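Local coordinates for protein transcriptional regulator (Rhodococcus jostii, PDB 5CYV) that binds p-coumaroyl-CoA and, as a MarR-family transcriptional regulator linked to p-hydroxycinnamate metabolism, probably binds DNA, at residues S16-G19 / G20-L23; M132-T135 / L136-I139. One frame throughout, in Å; residues are numbered along the deposited sequence.

Interaction 1 (S16-G19 / G20-L23); sequences SRVG and GMVL. With WCA (p-coumaroyl-CoA), chain I.
The Arg17 guanidinium meets the Met21 thioether obliquely, NH2 lying 3.5 Å from SD. With CG anti to the backbone N (chi1 179°), the Arg17 chain bends at chi2 to bring this end back over the next helical turn, where Met21 CG packs beside NH2. Replacing Met21 with alanine takes away SD and CG, and is likely to leave Arg17 NH2 without this neighbour. The adenine of p-coumaroyl-CoA lies against the same helix: N6 donates to Ser16 O (2.8 Å, nearly straight at 165°), while C2 rests 3.6 Å from Leu23 CD1. Ser16 O also accepts the helical bond from Gly20 N, so two donors grip it. Gly20 lacks a CB, leaving room for N6 at 3.5 Å from its CA. At the other end of the ligand, Ser16 OG lies 3.5 Å from CAV of the coumaroyl ring. All this belongs to helix 11-30: Met21 packs on Tyr120, and Val22 on His117 and Phe121, of helix 100-121, while Arg17 NE bonds Thr61 O of the second subunit and Ser16 OG bonds Gly19 O of the second subunit.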
ATOM      1  N   SER B  16       1.204  -4.867   2.195  1.00 19.15           N
ATOM      2  CA  SER B  16       0.348  -4.557   1.049  1.00 19.08           C
ATOM      3  C   SER B  16      -1.124  -4.662   1.477  1.00 17.56           C
ATOM      4  O   SER B  16      -1.962  -3.885   0.965  1.00 18.14           O
ATOM      5  CB  SER B  16       0.660  -5.521  -0.120  1.00 22.17           C
ATOM      6  OG  SER B  16       1.991  -5.278  -0.616  1.00 24.48           O
ATOM      7  N   ARG B  17      -1.460  -5.642   2.317  1.00 17.45           N
ATOM      8  CA  ARG B  17      -2.825  -5.812   2.760  1.00 20.41           C
ATOM      9  C   ARG B  17      -3.325  -4.599   3.547  1.00 18.80           C
ATOM     10  O   ARG B  17      -4.327  -3.977   3.183  1.00 18.21           O
ATOM     11  CB  ARG B  17      -2.920  -7.095   3.621  1.00 22.11           C
ATOM     12  CG  ARG B  17      -4.301  -7.356   4.151  1.00 22.39           C
ATOM     13  CD  ARG B  17      -5.226  -7.959   3.075  1.00 26.77           C
ATOM     14  NE  ARG B  17      -6.317  -8.649   3.755  1.00 27.72           N
ATOM     15  CZ  ARG B  17      -7.349  -8.031   4.329  1.00 27.94           C
ATOM     16  NH1 ARG B  17      -8.282  -8.705   4.978  1.00 31.81           N
ATOM     17  NH2 ARG B  17      -7.445  -6.708   4.283  1.00 29.80           N
ATOM     18  N   VAL B  18      -2.579  -4.199   4.553  1.00 18.14           N
ATOM     19  CA  VAL B  18      -3.010  -3.025   5.320  1.00 16.50           C
ATOM     20  C   VAL B  18      -2.849  -1.742   4.525  1.00 19.86           C
ATOM     21  O   VAL B  18      -3.736  -0.879   4.577  1.00 17.75           O
ATOM     22  CB  VAL B  18      -2.231  -2.948   6.647  1.00 20.94           C
ATOM     23  CG1 VAL B  18      -2.612  -1.670   7.415  1.00 23.57           C
ATOM     24  CG2 VAL B  18      -2.575  -4.234   7.462  1.00 22.34           C
ATOM     25  N   GLY B  19      -1.765  -1.612   3.744  1.00 17.26           N
ATOM     26  CA  GLY B  19      -1.658  -0.444   2.864  1.00 16.93           C
ATOM     27  C   GLY B  19      -2.860  -0.281   1.931  1.00 19.08           C
ATOM     28  O   GLY B  19      -3.330   0.844   1.710  1.00 19.36           O
ATOM     29  N   GLY B  20      -3.337  -1.427   1.443  1.00 18.73           N
ATOM     30  CA  GLY B  20      -4.489  -1.352   0.549  1.00 17.89           C
ATOM     31  C   GLY B  20      -5.760  -0.993   1.265  1.00 19.23           C
ATOM     32  O   GLY B  20      -6.624  -0.314   0.661  1.00 19.82           O
ATOM     33  N   MET B  21      -5.908  -1.478   2.504  1.00 18.76           N
ATOM     34  CA  MET B  21      -7.047  -1.039   3.328  1.00 19.27           C
ATOM     35  C   MET B  21      -7.048   0.471   3.483  1.00 20.09           C
ATOM     36  O   MET B  21      -8.101   1.149   3.334  1.00 20.41           O
ATOM     37  CB  MET B  21      -7.006  -1.675   4.728  1.00 20.91           C
ATOM     38  CG  MET B  21      -7.185  -3.157   4.682  1.00 24.37           C
ATOM     39  SD  MET B  21      -6.758  -3.969   6.285  1.00 24.90           S
ATOM     40  CE  MET B  21      -8.049  -3.299   7.314  1.00 30.87           C
ATOM     41  N   VAL B  22      -5.874   1.006   3.754  1.00 18.59           N
ATOM     42  CA  VAL B  22      -5.781   2.454   3.972  1.00 18.49           C
ATOM     43  C   VAL B  22      -6.106   3.176   2.674  1.00 17.65           C
ATOM     44  O   VAL B  22      -6.913   4.126   2.703  1.00 18.68           O
ATOM     45  CB  VAL B  22      -4.393   2.837   4.470  1.00 18.43           C
ATOM     46  CG1 VAL B  22      -4.279   4.402   4.520  1.00 23.78           C
ATOM     47  CG2 VAL B  22      -4.171   2.294   5.888  1.00 21.10           C
ATOM     48  N   LEU B  23      -5.528   2.728   1.545  1.00 17.15           N
ATOM     49  CA  LEU B  23      -5.834   3.405   0.272  1.00 15.52           C
ATOM     50  C   LEU B  23      -7.331   3.431  -0.051  1.00 19.02           C
ATOM     51  O   LEU B  23      -7.868   4.454  -0.443  1.00 18.82           O
ATOM     52  CB  LEU B  23      -5.051   2.717  -0.881  1.00 15.85           C
ATOM     53  CG  LEU B  23      -3.536   2.951  -0.849  1.00 18.41           C
ATOM     54  CD1 LEU B  23      -2.809   2.001  -1.707  1.00 18.20           C
ATOM     55  CD2 LEU B  23      -3.133   4.369  -1.298  1.00 18.27           C
TER
HETATM   56  C4  WCA I 201      -2.266  -1.697  -4.910  1.00 17.38           C
HETATM   57  C5  WCA I 201      -2.743  -2.656  -4.015  1.00 15.09           C
HETATM   58  C6  WCA I 201      -2.314  -2.527  -2.649  1.00 16.74           C
HETATM   59  C8  WCA I 201      -3.606  -3.115  -6.006  1.00 19.00           C
HETATM   60  N1  WCA I 201      -1.433  -1.536  -2.349  1.00 18.41           N
HETATM   61  N3  WCA I 201      -1.391  -0.718  -4.554  1.00 16.65           N
HETATM   62  CAV WCA I 201       2.750  -8.635  -1.309  1.00 21.63           C
HETATM   63  CAT WCA I 201       3.917  -9.155  -0.889  1.00 23.22           C
HETATM   64  CBS WCA I 201       3.967 -10.519  -0.630  1.00 23.40           C
HETATM   65  OAJ WCA I 201       5.198 -10.963  -0.100  1.00 31.31           O
HETATM   66  CAU WCA I 201       2.861 -11.349  -0.797  1.00 23.48           C
HETATM   67  CAW WCA I 201       1.661 -10.829  -1.244  1.00 24.26           C
HETATM   68  CBT WCA I 201       1.655  -9.455  -1.510  1.00 20.99           C
HETATM   69  CAR WCA I 201       0.483  -8.706  -1.967  1.00 21.84           C
HETATM   70  CAQ WCA I 201      -0.788  -9.448  -1.891  1.00 25.91           C
HETATM   71  CBP WCA I 201      -1.996  -8.640  -2.150  1.00 29.26           C
HETATM   72  OAD WCA I 201      -2.004  -7.464  -2.482  1.00 28.58           O
HETATM   73  SBO WCA I 201      -3.477  -9.581  -1.885  1.00 27.60           S
HETATM   74  CBA WCA I 201      -4.802  -8.349  -2.151  1.00 24.41           C
HETATM   75  CAY WCA I 201      -4.804  -7.416  -0.935  1.00 24.86           C
HETATM   76  NBH WCA I 201      -6.062  -6.661  -0.982  1.00 24.81           N
HETATM   77  CBQ WCA I 201      -6.221  -5.378  -1.680  1.00 26.10           C
HETATM   78  OAE WCA I 201      -5.257  -4.911  -2.290  1.00 23.34           O
HETATM   79  CBB WCA I 201      -7.606  -4.783  -1.550  1.00 23.34           C
HETATM   80  CAZ WCA I 201      -7.512  -3.209  -1.436  1.00 23.37           C
HETATM   81  NBI WCA I 201      -7.071  -2.715  -2.723  1.00 24.06           N
HETATM   82  CBR WCA I 201      -7.825  -1.750  -3.375  1.00 21.82           C
HETATM   83  OAF WCA I 201      -8.800  -1.343  -2.805  1.00 24.46           O
HETATM   84  CBX WCA I 201      -7.435  -1.307  -4.736  1.00 21.60           C
HETATM   85  OAK WCA I 201      -6.508  -2.257  -5.226  1.00 21.90           O
HETATM   86  CCD WCA I 201      -6.755   0.069  -4.732  1.00 20.28           C
HETATM   87  CAA WCA I 201      -5.458   0.096  -3.902  1.00 20.67           C
HETATM   88  CAB WCA I 201      -7.677   1.174  -4.176  1.00 25.43           C
HETATM   89  CBD WCA I 201      -6.359   0.469  -6.173  1.00 23.27           C
HETATM   90  OBK WCA I 201      -7.577   0.463  -6.959  1.00 23.71           O
HETATM   91  PCG WCA I 201      -8.020   1.651  -7.926  1.00 22.12           P
HETATM   92  OAP WCA I 201      -9.506   1.546  -8.076  1.00 26.79           O
HETATM   93  OAI WCA I 201      -7.396   2.937  -7.549  1.00 23.99           O
HETATM   94  OBN WCA I 201      -7.390   1.350  -9.365  1.00 22.00           O
HETATM   95  PCF WCA I 201      -6.745   0.108 -10.081  1.00 23.99           P
HETATM   96  OAO WCA I 201      -6.382   0.605 -11.499  1.00 24.59           O
HETATM   97  OAH WCA I 201      -7.628  -1.110  -9.934  1.00 24.65           O
HETATM   98  O5' WCA I 201      -5.363  -0.156  -9.271  1.00 22.30           O
HETATM   99  C5' WCA I 201      -4.363   0.830  -9.229  1.00 23.16           C
HETATM  100  C4' WCA I 201      -3.031   0.196  -8.966  1.00 20.48           C
HETATM  101  O4' WCA I 201      -3.319  -0.203  -7.439  1.00 20.03           O
HETATM  102  C3' WCA I 201      -2.740  -0.973  -9.693  1.00 20.96           C
HETATM  103  O3' WCA I 201      -1.345  -0.758 -10.112  1.00 21.90           O
HETATM  104  PCE WCA I 201      -1.013  -0.430 -11.676  1.00 25.79           P
HETATM  105  OAM WCA I 201      -1.584  -1.599 -12.446  1.00 28.72           O
HETATM  106  OAN WCA I 201       0.499  -0.344 -11.713  1.00 27.81           O
HETATM  107  OAG WCA I 201      -1.703   0.869 -11.961  1.00 27.52           O
HETATM  108  C2' WCA I 201      -2.714  -2.109  -8.596  1.00 18.14           C
HETATM  109  O2' WCA I 201      -1.732  -3.075  -8.859  1.00 21.67           O
HETATM  110  C1' WCA I 201      -2.480  -1.239  -7.315  1.00 19.60           C
HETATM  111  N9  WCA I 201      -2.830  -2.005  -6.146  1.00 19.22           N
HETATM  112  N7  WCA I 201      -3.594  -3.521  -4.705  1.00 18.43           N
HETATM  113  C2  WCA I 201      -0.984  -0.686  -3.236  1.00 19.70           C
HETATM  114  N6  WCA I 201      -2.801  -3.481  -1.726  1.00 16.48           N

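Interaction 2 (M132-T135 / L136-I139)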
ATOM      1  N   MET B 132       6.781   1.790  14.226  1.00 19.21           N
ATOM      2  CA  MET B 132       6.364   1.504  12.847  1.00 19.97           C
ATOM      3  C   MET B 132       6.676   2.710  11.931  1.00 20.35           C
ATOM      4  O   MET B 132       7.196   2.529  10.823  1.00 19.43           O
ATOM      5  CB  MET B 132       4.887   1.175  12.820  1.00 21.73           C
ATOM      6  CG  MET B 132       4.452   0.776  11.469  1.00 32.13           C
ATOM      7  SD  MET B 132       2.887  -0.140  11.575  1.00 45.78           S
ATOM      8  CE  MET B 132       3.386  -1.330  12.783  1.00 37.20           C
ATOM      9  N   ARG B 133       6.320   3.912  12.396  1.00 19.80           N
ATOM     10  CA  ARG B 133       6.554   5.125  11.584  1.00 20.53           C
ATOM     11  C   ARG B 133       8.000   5.220  11.183  1.00 23.44           C
ATOM     12  O   ARG B 133       8.355   5.396  10.006  1.00 21.05           O
ATOM     13  CB  ARG B 133       6.175   6.394  12.362  1.00 21.58           C
ATOM     14  CG  ARG B 133       6.427   7.690  11.535  1.00 22.99           C
ATOM     15  CD  ARG B 133       6.144   8.956  12.340  1.00 24.30           C
ATOM     16  NE  ARG B 133       4.744   8.946  12.715  1.00 28.75           N
ATOM     17  CZ  ARG B 133       4.263   8.736  13.948  1.00 29.49           C
ATOM     18  NH1 ARG B 133       5.086   8.452  14.982  1.00 28.24           N
ATOM     19  NH2 ARG B 133       2.946   8.773  14.130  1.00 29.73           N
ATOM     20  N   ASP B 134       8.890   5.131  12.160  1.00 21.75           N
ATOM     21  CA  ASP B 134      10.287   5.343  11.897  1.00 22.65           C
ATOM     22  C   ASP B 134      10.824   4.230  11.007  1.00 21.20           C
ATOM     23  O   ASP B 134      11.637   4.504  10.139  1.00 22.32           O
ATOM     24  CB  ASP B 134      11.082   5.468  13.208  1.00 22.98           C
ATOM     25  CG  ASP B 134      10.729   6.737  13.995  1.00 31.79           C
ATOM     26  OD1 ASP B 134       9.814   7.505  13.568  1.00 33.09           O
ATOM     27  OD2 ASP B 134      11.342   6.935  15.061  1.00 31.92           O
ATOM     28  N   THR B 135      10.368   2.984  11.207  1.00 20.41           N
ATOM     29  CA  THR B 135      10.833   1.879  10.380  1.00 17.10           C
ATOM     30  C   THR B 135      10.365   2.078   8.926  1.00 18.62           C
ATOM     31  O   THR B 135      11.173   1.911   7.973  1.00 20.29           O
ATOM     32  CB  THR B 135      10.326   0.519  10.946  1.00 21.45           C
ATOM     33  OG1 THR B 135      10.813   0.417  12.288  1.00 22.33           O
ATOM     34  CG2 THR B 135      10.928  -0.621  10.150  1.00 21.46           C
ATOM     35  N   LEU B 136       9.097   2.459   8.743  1.00 19.19           N
ATOM     36  CA  LEU B 136       8.566   2.653   7.379  1.00 19.47           C
ATOM     37  C   LEU B 136       9.298   3.841   6.732  1.00 20.51           C
ATOM     38  O   LEU B 136       9.603   3.795   5.534  1.00 21.04           O
ATOM     39  CB  LEU B 136       7.074   2.903   7.406  1.00 19.53           C
ATOM     40  CG  LEU B 136       6.282   1.687   7.917  1.00 20.03           C
ATOM     41  CD1 LEU B 136       4.868   2.177   8.075  1.00 21.31           C
ATOM     42  CD2 LEU B 136       6.318   0.519   6.932  1.00 23.00           C
ATOM     43  N   GLN B 137       9.598   4.888   7.497  1.00 20.08           N
ATOM     44  CA  GLN B 137      10.385   5.977   6.896  1.00 21.21           C
ATOM     45  C   GLN B 137      11.750   5.524   6.442  1.00 24.23           C
ATOM     46  O   GLN B 137      12.244   5.993   5.390  1.00 25.56           O
ATOM     47  CB  GLN B 137      10.523   7.117   7.881  1.00 22.27           C
ATOM     48  CG  GLN B 137       9.247   7.869   8.036  1.00 23.18           C
ATOM     49  CD  GLN B 137       9.348   8.927   9.105  1.00 29.85           C
ATOM     50  OE1 GLN B 137      10.179   8.798  10.007  1.00 29.43           O
ATOM     51  NE2 GLN B 137       8.574   9.996   8.996  1.00 26.79           N
ATOM     52  N   SER B 138      12.405   4.629   7.196  1.00 23.98           N
ATOM     53  CA  SER B 138      13.736   4.203   6.797  0.65 23.70           C
ATOM     54  C   SER B 138      13.702   3.367   5.517  1.00 26.66           C
ATOM     55  O   SER B 138      14.692   3.307   4.794  1.00 30.30           O
ATOM     56  CB  SER B 138      14.414   3.432   7.924  0.65 26.87           C
ATOM     57  OG  SER B 138      13.871   2.150   8.030  0.65 23.69           O
ATOM     58  N   ILE B 139      12.570   2.747   5.224  1.00 23.01           N
ATOM     59  CA  ILE B 139      12.389   1.992   3.995  1.00 24.28           C
ATOM     60  C   ILE B 139      11.988   2.907   2.828  1.00 25.93           C
ATOM     61  O   ILE B 139      12.606   2.851   1.745  1.00 28.20           O
ATOM     62  CB  ILE B 139      11.296   0.904   4.192  1.00 24.45           C
ATOM     63  CG1 ILE B 139      11.761  -0.127   5.205  1.00 23.44           C
ATOM     64  CG2 ILE B 139      10.990   0.203   2.846  1.00 23.82           C
ATOM     65  CD1 ILE B 139      10.619  -1.081   5.580  1.00 24.73           C
TER
HETATM   66  O   HOH W   1       9.769   9.978  12.502  1.00 36.82           O
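Met132 and Leu136 make the apolar side-chain contact of this helical turn, lying side by side and pointing the same way, with Met132 CG 3.7 Å from Leu136 CD1. A chi1 of -175° swings Met132 CG away from its backbone N and along the helix towards Leu136.

Polar contacts gather round Gln137. Its amide is almost coplanar with the Asp134 carboxylate (planes 4° apart), and one water spans them, donating to Asp134 OD1 at 2.7 Å and to Gln137 OE1 at 2.8 Å. The two oxygens, both acceptors, are thus joined through a shared donor. The aliphatic part of Arg133 runs alongside the same amide, its CG 4.0 Å from Gln137 CD, with guanidinium and amide planes 67° apart. The polar ends of both reach further: Gln137 NE2 bonds Asp9 OD1 and Ser8 O of the second subunit, while Arg133 bonds Asn130 through NH1 and Asp9 O of the second subunit through NE.

Among hydroxyls, Ser138 OG, in one of its two conformers, donates to Thr135 O at 2.7 Å, so this bond may not be permanent. That carbonyl also accepts the longer bond from Ile139 N, at 3.2 Å. Thr135 OG1 turns back to Gln131 O.

Main-chain bonds four residues apart, such as Leu136 N to Met132 O (2.8 Å), mark a regular alpha-helix. Asp134 has been seen as a magnesium ligand in this protein, though no metal is bound to it in this chain. Helix 126-140 belongs to the dimer interface, as expected for the C-terminal helix of a MarR-type regulator, in which N- and C-terminal helices join the subunits.

Each interaction joins consecutive turns of one helix, 11-30 for interaction 1 and 126-140 for interaction 2; their centres are 16 Å apart and their nearest atoms about 7 Å apart, so they do not touch. Both helices bring residues to the second subunit, interaction 1 through Arg17 and Ser16, interaction 2 through Arg133 and Gln137. Only interaction 1 belongs to the ligand pockets: it supplies Ser16, Gly20 and Leu23 to one p-coumaroyl-CoA, and Val22 and Leu23 to another, whose nearest approach to the Leu23 side chain is about 4 Å. Interaction 2 stands back from the ligand, the Leu136 side chain being about 11 Å from a bound p-coumaroyl-CoA.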